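Local atomic coordinates of protein YCGM (PDB entry 1NR9), a protein that belongs to the fumarylacetoacetate hydrolase (FAH) family and binds a magnesium ion. Residues A139-T142 and G143-N147; A165-I168 and H169-P173. All coordinates share one frame; numbering follows the deposited sequence.

In the fold
The two contacts follow one another along the chain, with strands 149-154 and 157-163 of the four-stranded antiparallel sheet between them, and their centres lie about 14 Å apart. The end of contact 1 reaches contact 2 directly: Q146 OE1 probably accepts a hydrogen bond from I171 N at 3.0 Å, so a glutamine from the 143-147 loop meets the first turn of helix 171-178. The amide oxygen also rests beside the root of the K170 side chain, and N147 OD1 packs on A165 CB at 3.5 Å. Contact 1 is a surface loop. Contact 2 is partly buried, and the M167 side chain lies about 11 Å from the magnesium ion bound by E72 and D103.

Contact 1: A139-T142 and G143-N147; sequences AEFT and GDPQN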
ATOM      1  N   ALA A 139      10.964 -19.223 -17.037  1.00 49.64           N
ATOM      2  CA  ALA A 139      11.577 -20.098 -18.029  1.00 50.43           C
ATOM      3  C   ALA A 139      10.579 -21.144 -18.516  1.00 49.57           C
ATOM      4  O   ALA A 139      10.854 -22.344 -18.518  1.00 50.18           O
ATOM      5  CB  ALA A 139      12.814 -20.768 -17.437  1.00 55.99           C
ATOM      6  N   GLU A 140       9.414 -20.672 -18.934  1.00 45.18           N
ATOM      7  CA  GLU A 140       8.356 -21.542 -19.424  1.00 43.59           C
ATOM      8  C   GLU A 140       7.461 -20.648 -20.265  1.00 41.29           C
ATOM      9  O   GLU A 140       6.564 -21.111 -20.965  1.00 41.09           O
ATOM     10  CB  GLU A 140       7.585 -22.138 -18.244  1.00 45.56           C
ATOM     11  CG  GLU A 140       6.678 -23.308 -18.595  1.00 46.91           C
ATOM     12  CD  GLU A 140       6.360 -24.185 -17.389  1.00 48.55           C
ATOM     13  OE1 GLU A 140       7.307 -24.716 -16.764  1.00 50.52           O
ATOM     14  OE2 GLU A 140       5.165 -24.350 -17.067  1.00 51.12           O
ATOM     15  N   PHE A 141       7.739 -19.352 -20.191  1.00 40.15           N
ATOM     16  CA  PHE A 141       7.001 -18.348 -20.938  1.00 39.25           C
ATOM     17  C   PHE A 141       7.510 -18.393 -22.368  1.00 42.58           C
ATOM     18  O   PHE A 141       8.676 -18.076 -22.633  1.00 40.79           O
ATOM     19  CB  PHE A 141       7.266 -16.963 -20.338  1.00 35.34           C
ATOM     20  CG  PHE A 141       6.461 -15.856 -20.961  1.00 30.54           C
ATOM     21  CD1 PHE A 141       5.119 -15.689 -20.643  1.00 27.18           C
ATOM     22  CD2 PHE A 141       7.053 -14.969 -21.864  1.00 30.34           C
ATOM     23  CE1 PHE A 141       4.371 -14.653 -21.214  1.00 24.01           C
ATOM     24  CE2 PHE A 141       6.313 -13.931 -22.441  1.00 27.27           C
ATOM     25  CZ  PHE A 141       4.966 -13.776 -22.112  1.00 26.97           C
ATOM     26  N   THR A 142       6.652 -18.802 -23.292  1.00 47.32           N
ATOM     27  CA  THR A 142       7.059 -18.862 -24.685  1.00 50.49           C
ATOM     28  C   THR A 142       6.870 -17.481 -25.287  1.00 49.69           C
ATOM     29  O   THR A 142       5.747 -16.986 -25.377  1.00 49.41           O
ATOM     30  CB  THR A 142       6.206 -19.861 -25.490  1.00 53.07           C
ATOM     31  OG1 THR A 142       6.281 -21.159 -24.887  1.00 59.66           O
ATOM     32  CG2 THR A 142       6.715 -19.950 -26.919  1.00 60.24           C
ATOM     33  N   GLY A 143       7.970 -16.852 -25.686  1.00 45.85           N
ATOM     34  CA  GLY A 143       7.869 -15.534 -26.281  1.00 44.97           C
ATOM     35  C   GLY A 143       8.644 -14.475 -25.530  1.00 43.49           C
ATOM     36  O   GLY A 143       9.227 -14.745 -24.475  1.00 44.01           O
ATOM     37  N   ASP A 144       8.646 -13.259 -26.067  1.00 40.86           N
ATOM     38  CA  ASP A 144       9.372 -12.164 -25.443  1.00 40.34           C
ATOM     39  C   ASP A 144       8.464 -11.282 -24.600  1.00 39.27           C
ATOM     40  O   ASP A 144       7.679 -10.480 -25.125  1.00 39.98           O
ATOM     41  CB  ASP A 144      10.082 -11.324 -26.509  1.00 44.56           C
ATOM     42  CG  ASP A 144      10.712 -10.060 -25.941  1.00 46.92           C
ATOM     43  OD1 ASP A 144      11.018 -10.030 -24.726  1.00 49.16           O
ATOM     44  OD2 ASP A 144      10.914  -9.101 -26.718  1.00 47.81           O
ATOM     45  N   PRO A 145       8.563 -11.415 -23.271  1.00 36.80           N
ATOM     46  CA  PRO A 145       7.727 -10.601 -22.394  1.00 33.50           C
ATOM     47  C   PRO A 145       7.711  -9.158 -22.875  1.00 32.52           C
ATOM     48  O   PRO A 145       6.657  -8.534 -22.947  1.00 30.96           O
ATOM     49  CB  PRO A 145       8.411 -10.751 -21.048  1.00 33.28           C
ATOM     50  CG  PRO A 145       8.934 -12.146 -21.103  1.00 34.56           C
ATOM     51  CD  PRO A 145       9.511 -12.233 -22.491  1.00 35.12           C
ATOM     52  N   GLN A 146       8.880  -8.640 -23.240  1.00 31.70           N
ATOM     53  CA  GLN A 146       8.969  -7.254 -23.682  1.00 32.07           C
ATOM     54  C   GLN A 146       8.261  -7.002 -24.998  1.00 33.95           C
ATOM     55  O   GLN A 146       8.144  -5.854 -25.448  1.00 35.18           O
ATOM     56  CB  GLN A 146      10.420  -6.812 -23.800  1.00 28.66           C
ATOM     57  CG  GLN A 146      10.550  -5.307 -23.853  1.00 30.90           C
ATOM     58  CD  GLN A 146       9.986  -4.638 -22.605  1.00 33.75           C
ATOM     59  OE1 GLN A 146      10.567  -4.745 -21.513  1.00 37.55           O
ATOM     60  NE2 GLN A 146       8.848  -3.958 -22.753  1.00 28.15           N
ATOM     61  N   ASN A 147       7.789  -8.079 -25.616  1.00 35.24           N
ATOM     62  CA  ASN A 147       7.071  -7.972 -26.881  1.00 35.34           C
ATOM     63  C   ASN A 147       5.908  -8.960 -26.894  1.00 35.80           C
ATOM     64  O   ASN A 147       5.794  -9.819 -27.774  1.00 33.00           O
ATOM     65  CB  ASN A 147       8.015  -8.229 -28.051  1.00 33.12           C
ATOM     66  CG  ASN A 147       7.374  -7.922 -29.389  1.00 30.47           C
ATOM     67  OD1 ASN A 147       6.674  -6.915 -29.549  1.00 27.13           O
ATOM     68  ND2 ASN A 147       7.621  -8.786 -30.368  1.00 31.84           N
TER
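D144 OD1 accepts the backbone N-H of Q146 at 3.0 Å, bridging P145, whose ring meets F141. The N-H arrives from above the carboxylate, 70° out of its plane, and the bond is bent, with an N-H...O angle of 134°. F141 comes to the turn from the preceding residues: with CG anti to the backbone N (chi1 -175°), its ring is carried along the chain toward P145, and the two side chains run antiparallel alongside one another. The touching is done by one side of the ring. P145 CG approaches obliquely, 3.4 Å from F141 CE2, and P145 CD is also near, 3.6 Å from the same CE2. At the edge of the ring, near its plane, F141 CD2 faces G143 O at 3.4 Å, and F141 CE2 lies 4.0 Å from D144 C. The CD2-CE2 side of the phenyl group thus meets both the G143-D144 backbone and the pyrrolidine ring. The D144-Q146 bond closes an Asx turn, D144 binding the backbone two residues on, set in the loop that links strand 130-137 to strand 149-154 of the four-stranded sheet. Just ahead of the turn, the peptide oxygen of G143 is the one at the phenyl edge. Beyond it, D144 O accepts a hydrogen bond from T148 OG1 and Q146 NE2 bonds to T164 O, fastening the loop to the chain that follows. F141 touches T148 too, and its ring meets that of Y98 with the planes inclined.

Contact 2: A165-I168 and H169-P173; sequences ADMI and HKIVP
K170 NZ grips two successive backbone carbonyls, I168 O at 2.8 Å and M167 O at 3.1 Å. Its chain is bent at chi2 and again at chi4 (-66°), and this curl brings the ammonium group back over the peptides that precede it, although the CB of K170 points away from them. The nitrogen stands above the I168 carbonyl plane, 52° out of it, and is less steeply tilted against that of M167. Its positive charge probably stabilises the two neighbouring carbonyl oxygens. Beside this polar pair, I168 CG2 sits over one face of the H169 imidazole, 4.1 Å from the ring centroid and 23° off the normal, a CH-pi contact displaced toward the rim. I168 CG2 is anti to the backbone N, which carries the methyl forward over the next residue's ring. The third meeting is apolar: the SE atom of M167, modelled as selenomethionine, lies 3.8 Å from I171 CG1, the side chains crossing at about a right angle. Further out, N27, from a loop earlier in the chain, bonds to the bend: its OD1 accepts from H169 N and its backbone bonds to that of I168; M167 also touches N27 and T192. I171 packs on L75 and V77 of strand 69-79, and V172 rests on helix 88-94. These contacts belong to a strand-to-helix connection: the chain leaves strand 157-163, passes a short 3-10 segment, and enters helix 171-178 with K170 at its N-cap position.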
ATOM      1  N   ALA A 165       5.950  -4.068 -26.342  1.00 34.31           N
ATOM      2  CA  ALA A 165       6.984  -3.247 -26.945  1.00 35.43           C
ATOM      3  C   ALA A 165       6.656  -1.747 -26.849  1.00 36.22           C
ATOM      4  O   ALA A 165       7.543  -0.906 -26.987  1.00 35.20           O
ATOM      5  CB  ALA A 165       7.171  -3.655 -28.400  1.00 34.06           C
ATOM      6  N   ASP A 166       5.391  -1.408 -26.603  1.00 38.10           N
ATOM      7  CA  ASP A 166       4.991  -0.002 -26.508  1.00 42.37           C
ATOM      8  C   ASP A 166       5.162   0.605 -25.114  1.00 41.48           C
ATOM      9  O   ASP A 166       4.685   1.711 -24.846  1.00 42.03           O
ATOM     10  CB  ASP A 166       3.533   0.180 -26.946  1.00 48.82           C
ATOM     11  CG  ASP A 166       3.297  -0.228 -28.385  1.00 54.91           C
ATOM     12  OD1 ASP A 166       4.096   0.174 -29.258  1.00 58.99           O
ATOM     13  OD2 ASP A 166       2.302  -0.944 -28.641  1.00 59.20           O
HETATM   14  N   MSE A 167       5.830  -0.121 -24.225  1.00 41.05           N
HETATM   15  CA  MSE A 167       6.071   0.356 -22.868  1.00 38.55           C
HETATM   16  C   MSE A 167       7.138   1.446 -22.908  1.00 38.09           C
HETATM   17  O   MSE A 167       8.116   1.320 -23.644  1.00 37.97           O
HETATM   18  CB  MSE A 167       6.587  -0.791 -22.012  1.00 37.73           C
HETATM   19  CG  MSE A 167       5.702  -1.206 -20.865  1.00 39.19           C
HETATM   20 SE   MSE A 167       6.509  -2.718 -19.954  0.88 34.43          SE
HETATM   21  CE  MSE A 167       6.988  -1.901 -18.284  1.00 39.68           C
ATOM     22  N   ILE A 168       6.967   2.508 -22.126  1.00 35.73           N
ATOM     23  CA  ILE A 168       7.973   3.568 -22.102  1.00 34.64           C
ATOM     24  C   ILE A 168       9.197   3.052 -21.345  1.00 34.71           C
ATOM     25  O   ILE A 168      10.310   3.023 -21.888  1.00 34.12           O
ATOM     26  CB  ILE A 168       7.455   4.828 -21.407  1.00 35.71           C
ATOM     27  CG1 ILE A 168       6.187   5.308 -22.100  1.00 34.30           C
ATOM     28  CG2 ILE A 168       8.521   5.912 -21.434  1.00 34.85           C
ATOM     29  CD1 ILE A 168       6.339   5.424 -23.594  1.00 38.50           C
ATOM     30  N   HIS A 169       8.981   2.655 -20.089  1.00 32.38           N
ATOM     31  CA  HIS A 169      10.037   2.086 -19.247  1.00 29.95           C
ATOM     32  C   HIS A 169       9.847   0.576 -19.354  1.00 29.86           C
ATOM     33  O   HIS A 169       8.807   0.046 -18.977  1.00 29.56           O
ATOM     34  CB  HIS A 169       9.859   2.533 -17.803  1.00 27.26           C
ATOM     35  CG  HIS A 169       9.754   4.016 -17.649  1.00 26.34           C
ATOM     36  ND1 HIS A 169      10.860   4.829 -17.518  1.00 26.55           N
ATOM     37  CD2 HIS A 169       8.678   4.838 -17.664  1.00 23.61           C
ATOM     38  CE1 HIS A 169      10.467   6.091 -17.461  1.00 24.77           C
ATOM     39  NE2 HIS A 169       9.149   6.124 -17.548  1.00 22.53           N
ATOM     40  N   LYS A 170      10.844  -0.115 -19.892  1.00 30.22           N
ATOM     41  CA  LYS A 170      10.753  -1.559 -20.062  1.00 30.59           C
ATOM     42  C   LYS A 170      10.558  -2.281 -18.721  1.00 30.11           C
ATOM     43  O   LYS A 170      10.619  -1.666 -17.657  1.00 28.79           O
ATOM     44  CB  LYS A 170      12.009  -2.055 -20.786  1.00 33.39           C
ATOM     45  CG  LYS A 170      12.318  -1.240 -22.044  1.00 35.55           C
ATOM     46  CD  LYS A 170      11.150  -1.283 -23.029  1.00 42.31           C
ATOM     47  CE  LYS A 170      11.288  -0.272 -24.169  1.00 43.35           C
ATOM     48  NZ  LYS A 170      11.204   1.143 -23.691  1.00 44.63           N
ATOM     49  N   ILE A 171      10.337  -3.588 -18.776  1.00 30.74           N
ATOM     50  CA  ILE A 171      10.106  -4.360 -17.569  1.00 29.06           C
ATOM     51  C   ILE A 171      11.249  -4.425 -16.572  1.00 31.70           C
ATOM     52  O   ILE A 171      11.060  -4.035 -15.426  1.00 33.92           O
ATOM     53  CB  ILE A 171       9.663  -5.793 -17.899  1.00 29.38           C
ATOM     54  CG1 ILE A 171       8.382  -5.756 -18.737  1.00 28.41           C
ATOM     55  CG2 ILE A 171       9.438  -6.584 -16.603  1.00 26.64           C
ATOM     56  CD1 ILE A 171       7.868  -7.133 -19.131  1.00 30.62           C
ATOM     57  N   VAL A 172      12.428  -4.910 -16.956  1.00 32.31           N
ATOM     58  CA  VAL A 172      13.497  -4.967 -15.958  1.00 33.67           C
ATOM     59  C   VAL A 172      13.957  -3.576 -15.482  1.00 33.89           C
ATOM     60  O   VAL A 172      14.319  -3.410 -14.318  1.00 34.58           O
ATOM     61  CB  VAL A 172      14.738  -5.787 -16.433  1.00 33.64           C
ATOM     62  CG1 VAL A 172      14.300  -7.063 -17.125  1.00 32.64           C
ATOM     63  CG2 VAL A 172      15.620  -4.948 -17.310  1.00 37.44           C
ATOM     64  N   PRO A 173      13.951  -2.560 -16.364  1.00 33.46           N
ATOM     65  CA  PRO A 173      14.391  -1.244 -15.880  1.00 32.89           C
ATOM     66  C   PRO A 173      13.420  -0.699 -14.835  1.00 33.27           C
ATOM     67  O   PRO A 173      13.829  -0.220 -13.774  1.00 31.81           O
ATOM     68  CB  PRO A 173      14.397  -0.380 -17.147  1.00 30.94           C
ATOM     69  CG  PRO A 173      14.625  -1.367 -18.240  1.00 33.81           C
ATOM     70  CD  PRO A 173      13.753  -2.536 -17.823  1.00 34.27           C
TER